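Local coordinates for protein endosialidase (Enterobacteria phage phi92, PDB 4HIZ) that probably cleaves sialic acid polymers internally, acting as a phage endosialidase on both alpha-2,8 and alpha-2,9 linkages, at residues D406-F417 against T432-V443. Residues are numbered along the deposited sequence; the frame is centred on the assembly and turned at random.
Sequences DYLYIFGTERSF and TYPRTFMCKINV
Glu-414 OE2 is gripped twice by Arg-435. The backbone N and side-chain NE of Arg-435 both lie 2.8 Å from Glu-414 OE2, on the same face of the carboxylate. The NE bond is nearly straight (176°) and in the guanidinium plane. Arg-435 NH2 donates to Glu-414 OE1 on its syn side, tilted 24° out of the carboxylate plane, completing a side-on salt bridge. A chi3 bend (-64°) turns the guanidinium back. Glu-414 OE1 also accepts from Trp-420 N, and Arg-435 NH2 has a second salt bridge, to Glu-421, both in the intervening loop. Phe-417 CE1 lies over one face of the guanidinium and Phe-437 CZ over the other. Thr-432 OG1 donates to Ser-416 OG at 2.7 Å. Strands 407-413 and 435-442 are antiparallel neighbours in one sheet of the beta-propeller domain. Gly-412 and Phe-437 form a hydrogen-bonded pair, as do Ile-410 with Cys-439 and Leu-408 with Ile-441. On one side of the sheet, Met-438 CG sits over the Phe-411 ring face, 3.8 Å from its centroid, and Met-438 SD meets the Tyr-409 ring edge. Met-438 SD also makes an oblique Met-aromatic contact with Phe-411, 3.4 Å from its CZ. Further along, Lys-440 runs fully extended, its CE over the face of Tyr-407 (CH-pi) and its NZ in a cation-pi contact there. Lys-440 NZ also donates to Tyr-409 OH at 3.0 Å.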
ATOM      1  N   ASP A 406       2.663 -37.825 -19.842  1.00 16.78           N
ATOM      2  CA  ASP A 406       1.565 -38.628 -20.345  1.00 18.20           C
ATOM      3  C   ASP A 406       0.194 -38.149 -19.868  1.00 15.68           C
ATOM      4  O   ASP A 406      -0.827 -38.698 -20.291  1.00 16.34           O
ATOM      5  CB  ASP A 406       1.736 -40.082 -19.900  1.00 24.71           C
ATOM      6  CG  ASP A 406       2.871 -40.812 -20.628  1.00 32.24           C
ATOM      7  OD1 ASP A 406       3.344 -40.349 -21.696  1.00 32.63           O
ATOM      8  OD2 ASP A 406       3.271 -41.890 -20.132  1.00 37.56           O
ATOM      9  N   TYR A 407       0.168 -37.153 -18.988  1.00 14.57           N
ATOM     10  CA  TYR A 407      -1.064 -36.809 -18.283  1.00 14.46           C
ATOM     11  C   TYR A 407      -1.599 -35.430 -18.572  1.00 13.77           C
ATOM     12  O   TYR A 407      -0.846 -34.475 -18.743  1.00 14.78           O
ATOM     13  CB  TYR A 407      -0.810 -36.868 -16.762  1.00 16.35           C
ATOM     14  CG  TYR A 407      -0.470 -38.249 -16.300  1.00 20.92           C
ATOM     15  CD1 TYR A 407      -1.471 -39.148 -15.928  1.00 21.73           C
ATOM     16  CD2 TYR A 407       0.861 -38.661 -16.215  1.00 26.30           C
ATOM     17  CE1 TYR A 407      -1.152 -40.430 -15.480  1.00 26.32           C
ATOM     18  CE2 TYR A 407       1.190 -39.934 -15.776  1.00 30.38           C
ATOM     19  CZ  TYR A 407       0.185 -40.816 -15.427  1.00 31.90           C
ATOM     20  OH  TYR A 407       0.541 -42.076 -14.999  1.00 36.28           O
ATOM     21  N   LEU A 408      -2.919 -35.317 -18.561  1.00 12.62           N
ATOM     22  CA  LEU A 408      -3.556 -34.014 -18.458  1.00 12.68           C
ATOM     23  C   LEU A 408      -3.846 -33.776 -16.992  1.00 12.93           C
ATOM     24  O   LEU A 408      -4.451 -34.635 -16.324  1.00 14.28           O
ATOM     25  CB  LEU A 408      -4.905 -34.004 -19.207  1.00 12.55           C
ATOM     26  CG  LEU A 408      -4.818 -34.253 -20.728  1.00 13.23           C
ATOM     27  CD1 LEU A 408      -6.180 -33.989 -21.352  1.00 13.38           C
ATOM     28  CD2 LEU A 408      -3.777 -33.351 -21.367  1.00 13.48           C
ATOM     29  N   TYR A 409      -3.433 -32.615 -16.494  1.00 11.84           N
ATOM     30  CA  TYR A 409      -3.816 -32.150 -15.144  1.00 11.55           C
ATOM     31  C   TYR A 409      -4.983 -31.196 -15.347  1.00 11.64           C
ATOM     32  O   TYR A 409      -4.813 -30.118 -15.949  1.00 11.67           O
ATOM     33  CB  TYR A 409      -2.662 -31.407 -14.476  1.00 13.65           C
ATOM     34  CG  TYR A 409      -1.551 -32.266 -13.961  1.00 17.83           C
ATOM     35  CD1 TYR A 409      -0.607 -32.805 -14.815  1.00 22.40           C
ATOM     36  CD2 TYR A 409      -1.401 -32.486 -12.601  1.00 20.34           C
ATOM     37  CE1 TYR A 409       0.434 -33.562 -14.318  1.00 25.88           C
ATOM     38  CE2 TYR A 409      -0.373 -33.234 -12.114  1.00 23.44           C
ATOM     39  CZ  TYR A 409       0.547 -33.765 -12.973  1.00 25.74           C
ATOM     40  OH  TYR A 409       1.593 -34.521 -12.486  1.00 27.83           O
ATOM     41  N   ILE A 410      -6.171 -31.610 -14.879  1.00 11.37           N
ATOM     42  CA  ILE A 410      -7.428 -30.914 -15.157  1.00 11.10           C
ATOM     43  C   ILE A 410      -8.031 -30.394 -13.849  1.00 10.95           C
ATOM     44  O   ILE A 410      -8.121 -31.161 -12.898  1.00 11.83           O
ATOM     45  CB  ILE A 410      -8.444 -31.868 -15.839  1.00 11.11           C
ATOM     46  CG1 ILE A 410      -7.819 -32.424 -17.126  1.00 12.53           C
ATOM     47  CG2 ILE A 410      -9.743 -31.116 -16.142  1.00  9.96           C
ATOM     48  CD1 ILE A 410      -8.671 -33.514 -17.799  1.00 13.56           C
ATOM     49  N   PHE A 411      -8.449 -29.128 -13.839  1.00  9.53           N
ATOM     50  CA  PHE A 411      -8.900 -28.449 -12.617  1.00  9.74           C
ATOM     51  C   PHE A 411     -10.314 -27.928 -12.807  1.00 10.77           C
ATOM     52  O   PHE A 411     -10.695 -27.499 -13.896  1.00 11.50           O
ATOM     53  CB  PHE A 411      -7.991 -27.244 -12.310  1.00 10.06           C
ATOM     54  CG  PHE A 411      -6.579 -27.618 -11.949  1.00 10.82           C
ATOM     55  CD1 PHE A 411      -5.654 -27.967 -12.951  1.00 11.11           C
ATOM     56  CD2 PHE A 411      -6.188 -27.680 -10.636  1.00 11.36           C
ATOM     57  CE1 PHE A 411      -4.356 -28.314 -12.625  1.00 12.16           C
ATOM     58  CE2 PHE A 411      -4.855 -28.016 -10.289  1.00 11.85           C
ATOM     59  CZ  PHE A 411      -3.938 -28.329 -11.271  1.00 12.65           C
ATOM     60  N   GLY A 412     -11.069 -27.872 -11.719  1.00 11.29           N
ATOM     61  CA  GLY A 412     -12.363 -27.217 -11.731  1.00 11.05           C
ATOM     62  C   GLY A 412     -12.706 -26.835 -10.299  1.00 11.52           C
ATOM     63  O   GLY A 412     -12.066 -27.309  -9.351  1.00 11.99           O
ATOM     64  N   THR A 413     -13.670 -25.946 -10.170  1.00 11.70           N
ATOM     65  CA  THR A 413     -14.082 -25.464  -8.834  1.00 10.42           C
ATOM     66  C   THR A 413     -15.583 -25.355  -8.814  1.00 11.30           C
ATOM     67  O   THR A 413     -16.161 -24.778  -9.733  1.00 11.35           O
ATOM     68  CB  THR A 413     -13.482 -24.068  -8.586  1.00 12.06           C
ATOM     69  OG1 THR A 413     -12.050 -24.128  -8.702  1.00 12.08           O
ATOM     70  CG2 THR A 413     -13.853 -23.520  -7.197  1.00 12.10           C
ATOM     71  N   GLU A 414     -16.234 -25.829  -7.745  1.00 11.24           N
ATOM     72  CA  GLU A 414     -17.683 -25.599  -7.675  1.00 11.38           C
ATOM     73  C   GLU A 414     -17.947 -24.118  -7.273  1.00 11.93           C
ATOM     74  O   GLU A 414     -17.086 -23.451  -6.693  1.00 11.43           O
ATOM     75  CB  GLU A 414     -18.361 -26.594  -6.722  1.00 10.85           C
ATOM     76  CG  GLU A 414     -17.826 -26.441  -5.276  1.00 10.61           C
ATOM     77  CD  GLU A 414     -18.323 -27.534  -4.323  1.00 11.90           C
ATOM     78  OE1 GLU A 414     -19.170 -28.373  -4.727  1.00 12.37           O
ATOM     79  OE2 GLU A 414     -17.870 -27.544  -3.140  1.00 11.74           O
ATOM     80  N   ARG A 415     -19.116 -23.593  -7.636  1.00 11.17           N
ATOM     81  CA  ARG A 415     -19.438 -22.181  -7.403  1.00 11.35           C
ATOM     82  C   ARG A 415     -19.747 -21.925  -5.922  1.00 11.00           C
ATOM     83  O   ARG A 415     -19.531 -20.814  -5.417  1.00 11.25           O
ATOM     84  CB  ARG A 415     -20.683 -21.802  -8.230  1.00 13.34           C
ATOM     85  CG  ARG A 415     -20.448 -21.936  -9.729  1.00 15.14           C
ATOM     86  CD  ARG A 415     -19.740 -20.692 -10.240  1.00 18.20           C
ATOM     87  NE  ARG A 415     -19.531 -20.892 -11.653  1.00 18.88           N
ATOM     88  CZ  ARG A 415     -19.325 -19.943 -12.535  1.00 17.56           C
ATOM     89  NH1 ARG A 415     -19.240 -18.657 -12.155  1.00 17.33           N
ATOM     90  NH2 ARG A 415     -19.184 -20.314 -13.798  1.00 15.94           N
ATOM     91  N   SER A 416     -20.291 -22.950  -5.279  1.00 10.89           N
ATOM     92  CA  SER A 416     -20.636 -22.878  -3.850  1.00 11.20           C
ATOM     93  C   SER A 416     -20.577 -24.291  -3.297  1.00 11.09           C
ATOM     94  O   SER A 416     -20.666 -25.259  -4.072  1.00 12.20           O
ATOM     95  CB  SER A 416     -22.035 -22.242  -3.668  1.00 11.61           C
ATOM     96  OG  SER A 416     -22.378 -22.212  -2.275  1.00 13.25           O
ATOM     97  N   PHE A 417     -20.412 -24.440  -1.978  1.00 10.58           N
ATOM     98  CA  PHE A 417     -20.220 -25.764  -1.438  1.00 10.76           C
ATOM     99  C   PHE A 417     -21.354 -26.730  -1.815  1.00 11.85           C
ATOM    100  O   PHE A 417     -22.544 -26.387  -1.735  1.00 13.35           O
ATOM    101  CB  PHE A 417     -20.113 -25.757   0.101  1.00 10.86           C
ATOM    102  CG  PHE A 417     -19.916 -27.127   0.646  1.00 12.59           C
ATOM    103  CD1 PHE A 417     -18.702 -27.782   0.463  1.00 13.33           C
ATOM    104  CD2 PHE A 417     -20.971 -27.816   1.248  1.00 14.64           C
ATOM    105  CE1 PHE A 417     -18.519 -29.091   0.914  1.00 14.76           C
ATOM    106  CE2 PHE A 417     -20.792 -29.133   1.685  1.00 16.39           C
ATOM    107  CZ  PHE A 417     -19.558 -29.763   1.522  1.00 16.18           C
ATOM    108  N   THR A 432     -20.440 -20.006   1.991  1.00 11.13           N
ATOM    109  CA  THR A 432     -20.060 -21.432   1.991  1.00 10.65           C
ATOM    110  C   THR A 432     -18.594 -21.561   1.579  1.00 10.85           C
ATOM    111  O   THR A 432     -17.960 -20.551   1.231  1.00 12.41           O
ATOM    112  CB  THR A 432     -20.874 -22.285   0.963  1.00 11.38           C
ATOM    113  OG1 THR A 432     -20.452 -21.945  -0.366  1.00 12.71           O
ATOM    114  CG2 THR A 432     -22.397 -22.038   1.116  1.00 12.95           C
ATOM    115  N   TYR A 433     -18.060 -22.786   1.658  1.00 10.28           N
ATOM    116  CA  TYR A 433     -16.667 -23.057   1.274  1.00  9.99           C
ATOM    117  C   TYR A 433     -16.639 -24.018   0.077  1.00 10.54           C
ATOM    118  O   TYR A 433     -16.504 -25.244   0.243  1.00 11.08           O
ATOM    119  CB  TYR A 433     -15.946 -23.716   2.442  1.00 10.19           C
ATOM    120  CG  TYR A 433     -15.704 -22.821   3.632  1.00 10.67           C
ATOM    121  CD1 TYR A 433     -14.619 -21.919   3.635  1.00 10.47           C
ATOM    122  CD2 TYR A 433     -16.506 -22.905   4.763  1.00 12.01           C
ATOM    123  CE1 TYR A 433     -14.330 -21.123   4.753  1.00 10.59           C
ATOM    124  CE2 TYR A 433     -16.223 -22.108   5.892  1.00 11.62           C
ATOM    125  CZ  TYR A 433     -15.146 -21.218   5.861  1.00 11.54           C
ATOM    126  OH  TYR A 433     -14.855 -20.425   6.964  1.00 12.59           O
ATOM    127  N   PRO A 434     -16.790 -23.463  -1.130  1.00 10.73           N
ATOM    128  CA  PRO A 434     -16.694 -24.326  -2.325  1.00 10.65           C
ATOM    129  C   PRO A 434     -15.343 -25.012  -2.468  1.00 11.16           C
ATOM    130  O   PRO A 434     -14.266 -24.416  -2.220  1.00 11.96           O
ATOM    131  CB  PRO A 434     -16.942 -23.359  -3.489  1.00 12.25           C
ATOM    132  CG  PRO A 434     -16.586 -21.940  -2.895  1.00 11.79           C
ATOM    133  CD  PRO A 434     -17.035 -22.053  -1.458  1.00 11.05           C
ATOM    134  N   ARG A 435     -15.407 -26.270  -2.897  1.00 10.95           N
ATOM    135  CA  ARG A 435     -14.226 -27.109  -3.153  1.00 10.24           C
ATOM    136  C   ARG A 435     -13.643 -26.920  -4.548  1.00 11.27           C
ATOM    137  O   ARG A 435     -14.394 -26.802  -5.531  1.00 12.31           O
ATOM    138  CB  ARG A 435     -14.627 -28.588  -3.032  1.00  9.57           C
ATOM    139  CG  ARG A 435     -15.020 -28.988  -1.574  1.00 10.22           C
ATOM    140  CD  ARG A 435     -15.828 -30.302  -1.572  1.00 11.43           C
ATOM    141  NE  ARG A 435     -17.099 -30.118  -2.285  1.00 10.99           N
ATOM    142  CZ  ARG A 435     -17.941 -31.099  -2.595  1.00 11.57           C
ATOM    143  NH1 ARG A 435     -17.688 -32.365  -2.265  1.00 11.05           N
ATOM    144  NH2 ARG A 435     -19.036 -30.802  -3.270  1.00 12.09           N
ATOM    145  N   THR A 436     -12.313 -26.896  -4.613  1.00  9.98           N
ATOM    146  CA  THR A 436     -11.595 -26.977  -5.884  1.00 10.25           C
ATOM    147  C   THR A 436     -11.044 -28.378  -6.065  1.00 10.73           C
ATOM    148  O   THR A 436     -10.506 -28.967  -5.120  1.00 10.50           O
ATOM    149  CB  THR A 436     -10.467 -25.934  -5.894  1.00 10.76           C
ATOM    150  OG1 THR A 436     -11.061 -24.658  -6.148  1.00 11.91           O
ATOM    151  CG2 THR A 436      -9.378 -26.223  -7.008  1.00 10.13           C
ATOM    152  N   PHE A 437     -11.113 -28.895  -7.300  1.00 10.51           N
ATOM    153  CA  PHE A 437     -10.694 -30.257  -7.579  1.00 10.90           C
ATOM    154  C   PHE A 437      -9.707 -30.335  -8.733  1.00 11.04           C
ATOM    155  O   PHE A 437      -9.679 -29.491  -9.603  1.00 11.42           O
ATOM    156  CB  PHE A 437     -11.899 -31.095  -8.022  1.00 11.81           C
ATOM    157  CG  PHE A 437     -12.955 -31.264  -6.958  1.00 12.51           C
ATOM    158  CD1 PHE A 437     -12.864 -32.317  -6.050  1.00 12.35           C
ATOM    159  CD2 PHE A 437     -14.058 -30.386  -6.902  1.00 11.80           C
ATOM    160  CE1 PHE A 437     -13.848 -32.507  -5.067  1.00 13.30           C
ATOM    161  CE2 PHE A 437     -15.050 -30.552  -5.893  1.00 12.45           C
ATOM    162  CZ  PHE A 437     -14.951 -31.625  -5.004  1.00 13.15           C
ATOM    163  N   MET A 438      -8.909 -31.382  -8.720  1.00 10.93           N
ATOM    164  CA  MET A 438      -7.958 -31.656  -9.788  1.00 12.29           C
ATOM    165  C   MET A 438      -8.061 -33.142 -10.082  1.00 12.29           C
ATOM    166  O   MET A 438      -8.174 -33.961  -9.175  1.00 12.20           O
ATOM    167  CB  MET A 438      -6.537 -31.310  -9.323  1.00 13.70           C
ATOM    168  CG  MET A 438      -5.469 -31.548 -10.422  1.00 15.54           C
ATOM    169  SD  MET A 438      -3.801 -31.317  -9.737  1.00 19.38           S
ATOM    170  CE  MET A 438      -3.532 -32.839  -8.802  1.00 23.55           C
ATOM    171  N   CYS A 439      -7.958 -33.511 -11.355  1.00 11.58           N
ATOM    172  CA  CYS A 439      -7.732 -34.918 -11.694  1.00 12.27           C
ATOM    173  C   CYS A 439      -6.551 -35.010 -12.652  1.00 13.06           C
ATOM    174  O   CYS A 439      -6.105 -33.997 -13.233  1.00 12.71           O
ATOM    175  CB  CYS A 439      -8.991 -35.608 -12.273  1.00 12.44           C
ATOM    176  SG  CYS A 439      -9.526 -35.022 -13.894  1.00 13.58           S
ATOM    177  N   LYS A 440      -6.018 -36.223 -12.770  1.00 13.64           N
ATOM    178  CA  LYS A 440      -4.831 -36.461 -13.574  1.00 15.36           C
ATOM    179  C   LYS A 440      -5.163 -37.632 -14.507  1.00 16.32           C
ATOM    180  O   LYS A 440      -5.272 -38.779 -14.050  1.00 18.30           O
ATOM    181  CB  LYS A 440      -3.669 -36.785 -12.621  1.00 19.77           C
ATOM    182  CG  LYS A 440      -2.330 -36.954 -13.289  1.00 27.21           C
ATOM    183  CD  LYS A 440      -1.231 -37.109 -12.203  1.00 33.66           C
ATOM    184  CE  LYS A 440       0.114 -37.451 -12.835  1.00 37.02           C
ATOM    185  NZ  LYS A 440       1.252 -37.443 -11.865  1.00 38.25           N
ATOM    186  N   ILE A 441      -5.332 -37.338 -15.797  1.00 15.14           N
ATOM    187  CA  ILE A 441      -5.798 -38.346 -16.762  1.00 16.05           C
ATOM    188  C   ILE A 441      -4.660 -38.731 -17.698  1.00 15.29           C
ATOM    189  O   ILE A 441      -4.071 -37.860 -18.321  1.00 15.87           O
ATOM    190  CB  ILE A 441      -6.979 -37.811 -17.624  1.00 18.31           C
ATOM    191  CG1 ILE A 441      -8.136 -37.306 -16.752  1.00 20.31           C
ATOM    192  CG2 ILE A 441      -7.473 -38.898 -18.628  1.00 18.44           C
ATOM    193  CD1 ILE A 441      -8.572 -38.279 -15.778  1.00 23.08           C
ATOM    194  N   ASN A 442      -4.342 -40.024 -17.773  1.00 15.30           N
ATOM    195  CA  ASN A 442      -3.346 -40.513 -18.715  1.00 16.53           C
ATOM    196  C   ASN A 442      -3.956 -40.501 -20.115  1.00 17.30           C
ATOM    197  O   ASN A 442      -4.896 -41.270 -20.405  1.00 19.15           O
ATOM    198  CB  ASN A 442      -2.924 -41.939 -18.353  1.00 17.75           C
ATOM    199  CG  ASN A 442      -1.720 -42.405 -19.156  1.00 20.38           C
ATOM    200  OD1 ASN A 442      -1.581 -42.070 -20.345  1.00 20.59           O
ATOM    201  ND2 ASN A 442      -0.818 -43.152 -18.503  1.00 22.57           N
ATOM    202  N   VAL A 443      -3.449 -39.622 -20.982  1.00 15.93           N
ATOM    203  CA  VAL A 443      -3.953 -39.579 -22.360  1.00 16.42           C
ATOM    204  C   VAL A 443      -2.964 -40.210 -23.336  1.00 17.97           C
ATOM    205  O   VAL A 443      -3.270 -40.287 -24.525  1.00 18.79           O
ATOM    206  CB  VAL A 443      -4.350 -38.151 -22.798  1.00 17.70           C
ATOM    207  CG1 VAL A 443      -5.529 -37.616 -21.917  1.00 18.33           C
ATOM    208  CG2 VAL A 443      -3.144 -37.213 -22.716  1.00 19.26           C
TER
HETATM  209  O   HOH W   1       1.393 -44.438 -20.311  1.00 62.23           O
HETATM  210  O   HOH W   2      -1.543 -43.949 -15.608  1.00 47.47           O